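Local atomic coordinates of abietadiene synthase, chloroplastic (Abies grandis, PDB entry 3S9V), a protein that is a largely helical enzyme of the terpene synthase family, combining an N-terminal terpene synthase domain with a metal-binding one. Residues Y98-D103 and W407-N412; L251-K256 and C264-D269; L367-C372 and E384-C389; V504-F509 and M770-H775. All blocks are in the same frame, centred on the assembly; numbering follows the deposited sequence.

Interaction 1: residues Y98-D103 and W407-N412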
# COMPACT_ATOMS: atom_id res chain seq x y z
N TYR A 98 -17.59 15.26 -13.45
CA TYR A 98 -18.09 13.90 -13.44
C TYR A 98 -19.59 13.83 -13.17
O TYR A 98 -20.07 14.23 -12.10
CB TYR A 98 -17.35 13.08 -12.39
CG TYR A 98 -17.72 11.62 -12.38
CD1 TYR A 98 -17.01 10.70 -13.14
CD2 TYR A 98 -18.80 11.16 -11.62
CE1 TYR A 98 -17.35 9.35 -13.14
CE2 TYR A 98 -19.16 9.82 -11.62
CZ TYR A 98 -18.43 8.92 -12.37
OH TYR A 98 -18.76 7.58 -12.36
N PHE A 99 -20.33 13.30 -14.13
CA PHE A 99 -21.77 13.21 -14.00
C PHE A 99 -22.29 12.02 -13.20
O PHE A 99 -22.02 10.87 -13.53
CB PHE A 99 -22.43 13.17 -15.38
CG PHE A 99 -23.93 13.14 -15.33
CD1 PHE A 99 -24.65 14.33 -15.38
CD2 PHE A 99 -24.62 11.94 -15.18
CE1 PHE A 99 -26.05 14.32 -15.29
CE2 PHE A 99 -26.01 11.91 -15.09
CZ PHE A 99 -26.72 13.11 -15.14
N LEU A 100 -23.04 12.32 -12.14
CA LEU A 100 -23.66 11.30 -11.32
C LEU A 100 -25.08 11.82 -11.14
O LEU A 100 -25.29 12.91 -10.60
CB LEU A 100 -22.97 11.16 -9.96
CG LEU A 100 -23.55 10.02 -9.10
CD1 LEU A 100 -23.25 8.65 -9.75
CD2 LEU A 100 -22.96 10.08 -7.70
N ALA A 101 -26.06 11.06 -11.61
CA ALA A 101 -27.44 11.49 -11.51
C ALA A 101 -27.82 11.93 -10.09
O ALA A 101 -28.30 13.06 -9.90
CB ALA A 101 -28.38 10.37 -11.99
N TYR A 102 -27.61 11.06 -9.11
CA TYR A 102 -27.96 11.40 -7.72
C TYR A 102 -27.38 12.74 -7.29
O TYR A 102 -28.08 13.58 -6.74
CB TYR A 102 -27.47 10.31 -6.77
CG TYR A 102 -28.19 8.99 -6.91
CD1 TYR A 102 -27.49 7.82 -7.17
CD2 TYR A 102 -29.58 8.92 -6.78
CE1 TYR A 102 -28.14 6.60 -7.29
CE2 TYR A 102 -30.25 7.70 -6.90
CZ TYR A 102 -29.52 6.54 -7.15
OH TYR A 102 -30.15 5.33 -7.27
N ASP A 103 -26.09 12.93 -7.56
CA ASP A 103 -25.38 14.16 -7.23
C ASP A 103 -26.10 15.38 -7.82
O ASP A 103 -26.41 16.33 -7.10
CB ASP A 103 -23.95 14.05 -7.79
CG ASP A 103 -23.08 15.29 -7.52
OD1 ASP A 103 -22.77 15.58 -6.34
OD2 ASP A 103 -22.70 15.96 -8.50
N TRP A 407 -19.15 1.77 -13.19
CA TRP A 407 -19.90 2.47 -12.15
C TRP A 407 -19.07 2.81 -10.92
O TRP A 407 -19.46 3.67 -10.13
CB TRP A 407 -21.12 1.63 -11.73
CG TRP A 407 -22.09 1.42 -12.84
CD1 TRP A 407 -22.32 0.26 -13.53
CD2 TRP A 407 -22.94 2.41 -13.43
NE1 TRP A 407 -23.26 0.47 -14.51
CE2 TRP A 407 -23.66 1.78 -14.48
CE3 TRP A 407 -23.17 3.77 -13.18
CZ2 TRP A 407 -24.58 2.47 -15.27
CZ3 TRP A 407 -24.09 4.46 -13.98
CH2 TRP A 407 -24.79 3.80 -15.01
N ALA A 408 -17.93 2.15 -10.77
CA ALA A 408 -17.05 2.39 -9.62
C ALA A 408 -16.31 3.72 -9.75
O ALA A 408 -16.02 4.19 -10.85
CB ALA A 408 -16.06 1.24 -9.48
N PHE A 409 -15.98 4.32 -8.61
CA PHE A 409 -15.26 5.58 -8.60
C PHE A 409 -13.75 5.38 -8.69
O PHE A 409 -13.01 6.33 -8.96
CB PHE A 409 -15.66 6.39 -7.36
CG PHE A 409 -17.06 6.96 -7.44
CD1 PHE A 409 -18.16 6.11 -7.60
CD2 PHE A 409 -17.27 8.33 -7.41
CE1 PHE A 409 -19.45 6.63 -7.73
CE2 PHE A 409 -18.56 8.86 -7.55
CZ PHE A 409 -19.65 8.01 -7.71
N LYS A 410 -13.30 4.15 -8.47
CA LYS A 410 -11.88 3.78 -8.57
C LYS A 410 -11.69 3.20 -9.97
O LYS A 410 -12.56 2.48 -10.46
CB LYS A 410 -11.53 2.69 -7.55
CG LYS A 410 -11.43 3.16 -6.12
CD LYS A 410 -10.14 3.89 -5.87
CE LYS A 410 -9.92 4.13 -4.38
NZ LYS A 410 -8.58 4.73 -4.15
N LYS A 411 -10.56 3.50 -10.61
CA LYS A 411 -10.32 2.99 -11.96
C LYS A 411 -10.39 1.46 -12.05
O LYS A 411 -11.02 0.92 -12.96
CB LYS A 411 -8.95 3.46 -12.47
CG LYS A 411 -8.58 2.92 -13.84
CD LYS A 411 -7.23 3.44 -14.30
CE LYS A 411 -6.82 2.81 -15.63
NZ LYS A 411 -5.52 3.32 -16.15
N ASN A 412 -9.75 0.75 -11.12
CA ASN A 412 -9.78 -0.71 -11.14
C ASN A 412 -9.40 -1.28 -9.78
O ASN A 412 -8.29 -1.76 -9.58
CB ASN A 412 -8.82 -1.25 -12.21
CG ASN A 412 -8.91 -2.78 -12.36
OD1 ASN A 412 -9.96 -3.38 -12.12
ND2 ASN A 412 -7.81 -3.39 -12.78

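Interaction 2: residues L251-K256 and C264-D269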
# COMPACT_ATOMS: atom_id res chain seq x y z
N LEU A 251 -18.24 27.19 10.23
CA LEU A 251 -18.57 27.65 8.88
C LEU A 251 -17.63 28.78 8.48
O LEU A 251 -17.15 28.81 7.35
CB LEU A 251 -20.04 28.08 8.80
CG LEU A 251 -21.03 26.93 9.08
CD1 LEU A 251 -22.45 27.45 9.00
CD2 LEU A 251 -20.82 25.80 8.08
N ASN A 252 -17.37 29.71 9.40
CA ASN A 252 -16.44 30.80 9.11
C ASN A 252 -15.08 30.21 8.75
O ASN A 252 -14.41 30.67 7.82
CB ASN A 252 -16.28 31.73 10.32
CG ASN A 252 -17.50 32.59 10.57
OD1 ASN A 252 -18.14 33.08 9.62
ND2 ASN A 252 -17.84 32.81 11.84
N PHE A 253 -14.67 29.19 9.52
CA PHE A 253 -13.40 28.51 9.31
C PHE A 253 -13.33 27.87 7.93
O PHE A 253 -12.29 27.93 7.26
CB PHE A 253 -13.18 27.47 10.42
CG PHE A 253 -12.13 26.44 10.11
CD1 PHE A 253 -12.48 25.23 9.51
CD2 PHE A 253 -10.80 26.67 10.43
CE1 PHE A 253 -11.51 24.26 9.24
CE2 PHE A 253 -9.82 25.71 10.16
CZ PHE A 253 -10.18 24.50 9.57
N VAL A 254 -14.42 27.25 7.50
CA VAL A 254 -14.44 26.63 6.18
C VAL A 254 -14.39 27.72 5.11
O VAL A 254 -13.66 27.59 4.13
CB VAL A 254 -15.71 25.78 5.97
CG1 VAL A 254 -15.83 25.37 4.51
CG2 VAL A 254 -15.67 24.55 6.87
N LEU A 255 -15.16 28.78 5.31
CA LEU A 255 -15.19 29.88 4.35
C LEU A 255 -13.89 30.67 4.32
O LEU A 255 -13.61 31.40 3.36
CB LEU A 255 -16.37 30.82 4.65
CG LEU A 255 -17.71 30.23 4.23
CD1 LEU A 255 -18.84 31.10 4.73
CD2 LEU A 255 -17.75 30.13 2.71
N LYS A 256 -13.09 30.53 5.37
CA LYS A 256 -11.81 31.23 5.42
C LYS A 256 -10.93 30.60 4.34
O LYS A 256 -10.17 31.29 3.66
CB LYS A 256 -11.15 31.06 6.79
CG LYS A 256 -9.75 31.67 6.89
CD LYS A 256 -9.22 31.65 8.32
CE LYS A 256 -9.08 30.23 8.85
NZ LYS A 256 -8.06 29.42 8.12
N CYS A 264 -18.15 19.15 0.93
CA CYS A 264 -19.15 18.35 1.64
C CYS A 264 -18.64 17.80 2.97
O CYS A 264 -19.35 17.08 3.67
CB CYS A 264 -19.69 17.21 0.76
SG CYS A 264 -18.48 16.03 0.18
N HIS A 265 -17.40 18.17 3.32
CA HIS A 265 -16.77 17.77 4.58
C HIS A 265 -15.39 18.41 4.66
O HIS A 265 -14.67 18.49 3.66
CB HIS A 265 -16.68 16.25 4.70
CG HIS A 265 -16.27 15.56 3.44
ND1 HIS A 265 -16.63 14.26 3.15
CD2 HIS A 265 -15.54 16.00 2.38
CE1 HIS A 265 -16.14 13.93 1.97
NE2 HIS A 265 -15.47 14.96 1.48
N TYR A 266 -15.05 18.88 5.85
CA TYR A 266 -13.78 19.55 6.07
C TYR A 266 -13.50 19.56 7.56
O TYR A 266 -14.42 19.50 8.37
CB TYR A 266 -13.87 21.00 5.55
CG TYR A 266 -12.59 21.54 4.95
CD1 TYR A 266 -12.04 20.96 3.80
CD2 TYR A 266 -11.91 22.60 5.54
CE1 TYR A 266 -10.83 21.43 3.26
CE2 TYR A 266 -10.70 23.08 5.01
CZ TYR A 266 -10.18 22.49 3.87
OH TYR A 266 -9.00 22.96 3.34
N PRO A 267 -12.21 19.59 7.95
CA PRO A 267 -11.07 19.61 7.04
C PRO A 267 -10.73 18.19 6.54
O PRO A 267 -11.43 17.23 6.87
CB PRO A 267 -9.95 20.22 7.89
CG PRO A 267 -10.29 19.74 9.28
CD PRO A 267 -11.79 19.90 9.34
N LEU A 268 -9.66 18.07 5.75
CA LEU A 268 -9.27 16.77 5.20
C LEU A 268 -7.76 16.55 5.30
O LEU A 268 -7.19 15.78 4.52
CB LEU A 268 -9.72 16.70 3.74
CG LEU A 268 -11.22 16.87 3.49
CD1 LEU A 268 -11.49 16.95 1.99
CD2 LEU A 268 -11.99 15.71 4.11
N ASP A 269 -7.13 17.21 6.27
CA ASP A 269 -5.69 17.16 6.46
C ASP A 269 -5.00 15.80 6.65
O ASP A 269 -3.89 15.61 6.17
CB ASP A 269 -5.29 18.10 7.60
CG ASP A 269 -6.04 17.82 8.89
OD1 ASP A 269 -5.51 18.16 9.97
OD2 ASP A 269 -7.16 17.27 8.84

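Interaction 3: residues L367-C372 and E384-C389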
# COMPACT_ATOMS: atom_id res chain seq x y z
N LEU A 367 -9.45 -3.33 1.93
CA LEU A 367 -8.19 -3.49 1.23
C LEU A 367 -7.04 -2.79 1.96
O LEU A 367 -5.98 -3.38 2.16
CB LEU A 367 -8.27 -2.95 -0.20
CG LEU A 367 -6.91 -2.91 -0.91
CD1 LEU A 367 -6.29 -4.30 -0.89
CD2 LEU A 367 -7.07 -2.41 -2.34
N ASN A 368 -7.24 -1.54 2.37
CA ASN A 368 -6.18 -0.84 3.08
C ASN A 368 -5.91 -1.50 4.43
O ASN A 368 -4.77 -1.48 4.93
CB ASN A 368 -6.52 0.64 3.24
CG ASN A 368 -6.48 1.38 1.92
OD1 ASN A 368 -5.55 1.20 1.12
ND2 ASN A 368 -7.48 2.23 1.67
N VAL A 369 -6.94 -2.09 5.02
CA VAL A 369 -6.80 -2.77 6.29
C VAL A 369 -5.98 -4.04 6.05
O VAL A 369 -5.14 -4.41 6.86
CB VAL A 369 -8.18 -3.17 6.89
CG1 VAL A 369 -8.00 -4.11 8.07
CG2 VAL A 369 -8.93 -1.92 7.35
N ASN A 370 -6.21 -4.70 4.91
CA ASN A 370 -5.47 -5.92 4.58
C ASN A 370 -3.98 -5.65 4.38
O ASN A 370 -3.13 -6.40 4.87
CB ASN A 370 -6.06 -6.60 3.33
CG ASN A 370 -5.27 -7.83 2.90
OD1 ASN A 370 -4.27 -7.72 2.19
ND2 ASN A 370 -5.71 -9.00 3.34
N ARG A 371 -3.66 -4.59 3.66
CA ARG A 371 -2.27 -4.22 3.43
C ARG A 371 -1.60 -3.97 4.78
O ARG A 371 -0.47 -4.41 5.01
CB ARG A 371 -2.19 -2.95 2.57
CG ARG A 371 -2.69 -3.13 1.14
CD ARG A 371 -2.86 -1.79 0.44
NE ARG A 371 -1.58 -1.14 0.21
CZ ARG A 371 -1.41 0.17 0.08
NH1 ARG A 371 -2.45 1.00 0.16
NH2 ARG A 371 -0.20 0.65 -0.13
N CYS A 372 -2.30 -3.28 5.66
CA CYS A 372 -1.79 -2.98 6.99
C CYS A 372 -1.56 -4.23 7.85
O CYS A 372 -0.54 -4.34 8.53
CB CYS A 372 -2.77 -2.02 7.70
SG CYS A 372 -2.41 -1.70 9.46
N GLU A 384 -3.48 -10.27 13.08
CA GLU A 384 -3.76 -11.58 12.52
C GLU A 384 -5.26 -11.67 12.24
O GLU A 384 -5.68 -12.15 11.18
CB GLU A 384 -3.36 -12.67 13.51
CG GLU A 384 -3.39 -14.09 12.95
CD GLU A 384 -3.14 -15.13 14.04
OE1 GLU A 384 -2.20 -14.94 14.85
OE2 GLU A 384 -3.88 -16.14 14.08
N GLU A 385 -6.06 -11.21 13.19
CA GLU A 385 -7.52 -11.23 13.02
C GLU A 385 -7.92 -10.32 11.85
O GLU A 385 -8.82 -10.66 11.09
CB GLU A 385 -8.22 -10.75 14.29
CG GLU A 385 -7.80 -11.48 15.56
CD GLU A 385 -8.60 -11.04 16.78
OE1 GLU A 385 -8.63 -9.82 17.08
OE2 GLU A 385 -9.18 -11.92 17.45
N ALA A 386 -7.25 -9.18 11.71
CA ALA A 386 -7.55 -8.24 10.63
C ALA A 386 -7.23 -8.90 9.31
O ALA A 386 -7.99 -8.78 8.35
CB ALA A 386 -6.75 -6.94 10.79
N LYS A 387 -6.10 -9.60 9.26
CA LYS A 387 -5.68 -10.29 8.05
C LYS A 387 -6.74 -11.33 7.63
O LYS A 387 -7.13 -11.40 6.47
CB LYS A 387 -4.34 -10.99 8.28
CG LYS A 387 -3.82 -11.80 7.09
CD LYS A 387 -2.68 -12.75 7.47
CE LYS A 387 -1.41 -11.99 7.85
NZ LYS A 387 -0.28 -12.91 8.20
N LEU A 388 -7.21 -12.12 8.59
CA LEU A 388 -8.21 -13.15 8.29
C LEU A 388 -9.54 -12.58 7.80
O LEU A 388 -10.06 -13.02 6.78
CB LEU A 388 -8.43 -14.04 9.51
CG LEU A 388 -7.21 -14.84 9.96
CD1 LEU A 388 -7.54 -15.61 11.23
CD2 LEU A 388 -6.78 -15.78 8.85
N CYS A 389 -10.08 -11.60 8.53
CA CYS A 389 -11.35 -10.97 8.18
C CYS A 389 -11.29 -10.32 6.80
O CYS A 389 -12.16 -10.55 5.97
CB CYS A 389 -11.74 -9.91 9.22
SG CYS A 389 -13.07 -8.77 8.72

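Interaction 4: residues V504-F509 and M770-H775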
# COMPACT_ATOMS: atom_id res chain seq x y z
N VAL A 504 21.70 -15.72 -15.83
CA VAL A 504 22.05 -14.37 -15.40
C VAL A 504 20.83 -13.45 -15.31
O VAL A 504 20.72 -12.67 -14.37
CB VAL A 504 23.08 -13.74 -16.36
CG1 VAL A 504 23.36 -12.29 -15.95
CG2 VAL A 504 24.37 -14.54 -16.34
N THR A 505 19.94 -13.54 -16.29
CA THR A 505 18.74 -12.72 -16.33
C THR A 505 17.86 -12.95 -15.11
O THR A 505 17.45 -12.01 -14.43
CB THR A 505 17.89 -13.02 -17.58
OG1 THR A 505 18.66 -12.78 -18.76
CG2 THR A 505 16.65 -12.15 -17.60
N GLU A 506 17.56 -14.22 -14.87
CA GLU A 506 16.74 -14.63 -13.75
C GLU A 506 17.35 -14.13 -12.44
O GLU A 506 16.64 -13.68 -11.54
CB GLU A 506 16.64 -16.15 -13.76
CG GLU A 506 15.74 -16.80 -12.74
CD GLU A 506 15.62 -18.29 -12.99
OE1 GLU A 506 15.10 -18.67 -14.06
OE2 GLU A 506 16.05 -19.09 -12.13
N ILE A 507 18.67 -14.20 -12.34
CA ILE A 507 19.39 -13.76 -11.15
C ILE A 507 19.49 -12.24 -11.04
O ILE A 507 19.44 -11.69 -9.94
CB ILE A 507 20.80 -14.36 -11.10
CG1 ILE A 507 20.71 -15.87 -10.84
CG2 ILE A 507 21.64 -13.68 -10.03
CD1 ILE A 507 22.06 -16.55 -10.77
N TYR A 508 19.65 -11.57 -12.17
CA TYR A 508 19.76 -10.11 -12.18
C TYR A 508 18.43 -9.47 -11.81
O TYR A 508 18.38 -8.35 -11.29
CB TYR A 508 20.21 -9.61 -13.55
CG TYR A 508 20.25 -8.10 -13.62
CD1 TYR A 508 21.18 -7.38 -12.88
CD2 TYR A 508 19.32 -7.40 -14.38
CE1 TYR A 508 21.18 -5.99 -12.88
CE2 TYR A 508 19.30 -6.01 -14.39
CZ TYR A 508 20.23 -5.31 -13.63
OH TYR A 508 20.20 -3.94 -13.60
N PHE A 509 17.34 -10.18 -12.08
CA PHE A 509 16.01 -9.69 -11.78
C PHE A 509 15.86 -9.36 -10.30
O PHE A 509 15.29 -8.34 -9.93
CB PHE A 509 14.96 -10.75 -12.15
CG PHE A 509 13.66 -10.60 -11.40
CD1 PHE A 509 12.79 -9.56 -11.68
CD2 PHE A 509 13.33 -11.49 -10.38
CE1 PHE A 509 11.61 -9.41 -10.96
CE2 PHE A 509 12.14 -11.34 -9.65
CZ PHE A 509 11.28 -10.30 -9.95
N MET A 770 6.78 -20.39 -15.33
CA MET A 770 6.06 -19.47 -16.20
C MET A 770 5.84 -18.18 -15.42
O MET A 770 5.86 -17.08 -15.98
CB MET A 770 4.71 -20.07 -16.60
CG MET A 770 3.97 -19.28 -17.66
SD MET A 770 4.87 -19.17 -19.23
CE MET A 770 4.34 -20.70 -20.03
N GLU A 771 5.63 -18.32 -14.11
CA GLU A 771 5.43 -17.17 -13.23
C GLU A 771 6.68 -16.29 -13.25
O GLU A 771 6.60 -15.09 -13.46
CB GLU A 771 5.14 -17.64 -11.81
CG GLU A 771 3.72 -18.13 -11.60
CD GLU A 771 2.72 -16.98 -11.48
OE1 GLU A 771 2.74 -16.08 -12.34
OE2 GLU A 771 1.91 -17.00 -10.53
N ILE A 772 7.84 -16.91 -13.01
CA ILE A 772 9.10 -16.18 -13.01
C ILE A 772 9.22 -15.42 -14.33
O ILE A 772 9.46 -14.22 -14.34
CB ILE A 772 10.32 -17.13 -12.87
CG1 ILE A 772 10.30 -17.82 -11.50
CG2 ILE A 772 11.61 -16.34 -13.01
CD1 ILE A 772 9.25 -18.89 -11.36
N LYS A 773 9.04 -16.14 -15.43
CA LYS A 773 9.10 -15.56 -16.77
C LYS A 773 8.32 -14.23 -16.80
O LYS A 773 8.81 -13.21 -17.30
CB LYS A 773 8.51 -16.55 -17.78
CG LYS A 773 8.59 -16.14 -19.24
CD LYS A 773 10.01 -16.23 -19.78
CE LYS A 773 10.05 -15.91 -21.28
NZ LYS A 773 11.43 -15.98 -21.85
N GLU A 774 7.11 -14.26 -16.25
CA GLU A 774 6.24 -13.09 -16.20
C GLU A 774 6.84 -11.93 -15.39
O GLU A 774 6.75 -10.77 -15.80
CB GLU A 774 4.88 -13.51 -15.61
CG GLU A 774 3.84 -12.40 -15.48
CD GLU A 774 3.42 -11.81 -16.81
OE1 GLU A 774 3.25 -12.58 -17.78
OE2 GLU A 774 3.24 -10.58 -16.88
N HIS A 775 7.45 -12.25 -14.26
CA HIS A 775 8.05 -11.22 -13.41
C HIS A 775 9.22 -10.56 -14.10
O HIS A 775 9.37 -9.33 -14.05
CB HIS A 775 8.49 -11.84 -12.08
CG HIS A 775 7.36 -12.44 -11.31
ND1 HIS A 775 7.53 -13.48 -10.41
CD2 HIS A 775 6.03 -12.18 -11.32
CE1 HIS A 775 6.36 -13.82 -9.91
NE2 HIS A 775 5.43 -13.05 -10.44

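Interaction 1: residues Y98-D103 and W407-N412
Tyr98 and Leu100 receive the ring of Phe409 in a small apolar contact between two loop pieces of the helical terpene synthase fold. One piece leads into helix 101-117, with Leu100 at its N-cap position, and the other runs toward helix 413-422, with Asn412 at the N-cap. Together the two ranges bury 157 Å². The Phe409 side chain carries the meeting on its own segment. Its CB touches neither residue, and the first torsion (chi1 -72°, CG anti to the carbonyl carbon) swings the ring across to the other loop. From CG outward, CD1, CD2 and CE1 stay more than 4.5 Å from Tyr98 and Leu100. CE2 is the first atom to make contact, 4.2 Å from Tyr98 CE2. The two rings meet obliquely, with centroids 5.6 Å apart and planes at 46°. The tip, Phe409 CZ, reaches both methyls of Leu100, 3.9 Å from Leu100 CD2 and 4.2 Å from Leu100 CD1. Leu100 CD2 lies at the edge of the ring, near its plane, and the two side chains cross at about a right angle. Leu100 can present both methyls because its CG stands opposite the backbone N (chi1 -176°). Leu100 and Phe409 also both rest on Leu448 and Val452, one from each strand of the short hairpin 447-448/452-453, so both loops meet that hairpin through the same two side chains. In the first turn of helix 101-117, Asp103 OD1 accepts a hydrogen bond from Val452 N.

Interaction 2: residues L251-K256 and C264-D269
Tyr266 packs against Phe253 and Val254, joining the loop before helix 269-282 to helix 245-258 of the N-terminal terpene synthase domain. The tighter part lies at the base and one edge of the tyrosine. Tyr266 CB is 4.2 Å from Val254 CG2, the branch that stands anti to the carbonyl carbon, and Phe253 CE1 comes within 4.1 Å of Tyr266 CD2. Phe253 CE1 reaches the Tyr266 ring at its edge, close to the ring plane, and the two side chains cross at about a right angle. With chi1 at 163°, Phe253 carries CG away from its backbone N, and the ring reaches out toward the loop. Tyr266 and Val254 are buried, and the phenol oxygen does not go unsatisfied there, for Tyr266 OH is hydrogen-bonded to Gly50 O. The looser part is where the same Phe253 CE1 reaches Pro267 CD, at 4.4 Å; Phe253 is partly exposed. Beyond it the helix surface turns to solvent at Lys256. A cis peptide bond precedes Pro267 and folds the proline back over its neighbour: Pro267 CB sits 3.9 Å above one face of the Tyr266 ring, toward the rim. The contact is filled out by two edge-to-face ring pairs, Tyr266 with Phe258 and Phe253 with Tyr49. Backbone hydrogen bonds tie Tyr266 to Ser230 and Leu268 to Tyr49. The loop and helix 245-258 thus both meet the segment around Tyr49 and Gly50 that follows helix 29-46, while Leu251 on the same helix leans on Val62 of helix 56-62.

Interaction 3: residues L367-C372 and E384-C389
Val369 and Asn370 face Ala386 and Lys387 in a close helix-to-helix contact between the successive helices 363-373 and 381-397 of the N-terminal terpene synthase domain. The CA atoms of Asn370 and Lys387 are 5.6 Å apart, a short separation consistent with the small Ala386 at the interface. The apolar touch is Val369 CG1 on Ala386 CB at 4.1 Å. Val369 CG1 stands anti to the backbone N (chi1 169°), which aims that branch at the alanine. Beside it, Asn370 ND2 remains 4.2 Å from Lys387 O, too far to bond it. Its hydrogen-bond partner is Thr390 OG1, one turn further along, which is itself bonded to Lys387 O, so the amide is held to the facing helix through the threonine. Lys387 takes part through its backbone carbonyl, while its side chain leads away. On another side of helix 363-373, Arg371 NH1 gives a hydrogen bond of 3.3 Å to Asn368 OD1, and the carbonyl oxygen lies nearly in the guanidinium plane. The Arg371 group also forms a salt bridge with Asp278. Helix 363-373 is further flanked by helix 320-332, where Val369 touches Ile320, and by helix 413-422, against which Leu367 packs.

Interaction 4: residues V504-F509 and M770-H775
Phe509 and Glu506, about one turn apart on helix 504-514, meet His775 and Ile772 of helix 768-781, a helix-helix contact joining the metal-binding domain of the terpene synthase fold to the chain's last helix. Phe509 has CG anti to its backbone N (chi1 157°), which directs the ring at the other helix: its CZ lies 3.8 Å from His775 CB and its CE1, approaching obliquely, 3.8 Å from His775 O. His775 meets it with the base of its side chain, since a chi1 of -61° turns CG away from its own carbonyl carbon and leads the imidazole off from Phe509. NE2 is hydrogen-bonded to Tyr423 OH, which fixes the imidazole, and Glu771 O lies 3.4 Å above the centre of one face. Glu506 is extended beyond CG, and its CG touches Ile772 CG2 at 4.2 Å; this is the isoleucine branch opposite the backbone N. The Glu506 carboxylate has a long, weak ion pair with Arg501. The partly exposed Glu506–Ile772 pair is the outer part, the buried Phe509–His775 pair the inner. Helix 741-757 backs the inner pair, through Ile753 on Phe509 and Leu756 on His775, while helices 461-491 and 521-541 receive Tyr508 on another side of helix 504-514.

Overall arrangement
From the N terminus, residues 98-103 come first, and their partner in interaction 1 does not arrive until 304 residues later. Interactions 2 and 3 nest inside that long loop, in series, with centres about 32 Å apart. Both close short loops of the N-terminal terpene synthase domain: interaction 2 joins helix 245-258 to the loop after it, interaction 3 helices 363-373 and 381-397. Interaction 1 then closes at 407-412, joining the loop before helix 101-117 to that before helix 413-422. Interaction 4 opens later, at 504-509, and ties the metal-binding domain to the last helix, 768-781. None cross. Interactions 2 and 4 lie on opposite sides of the chain's centre, their centres about 51 Å apart.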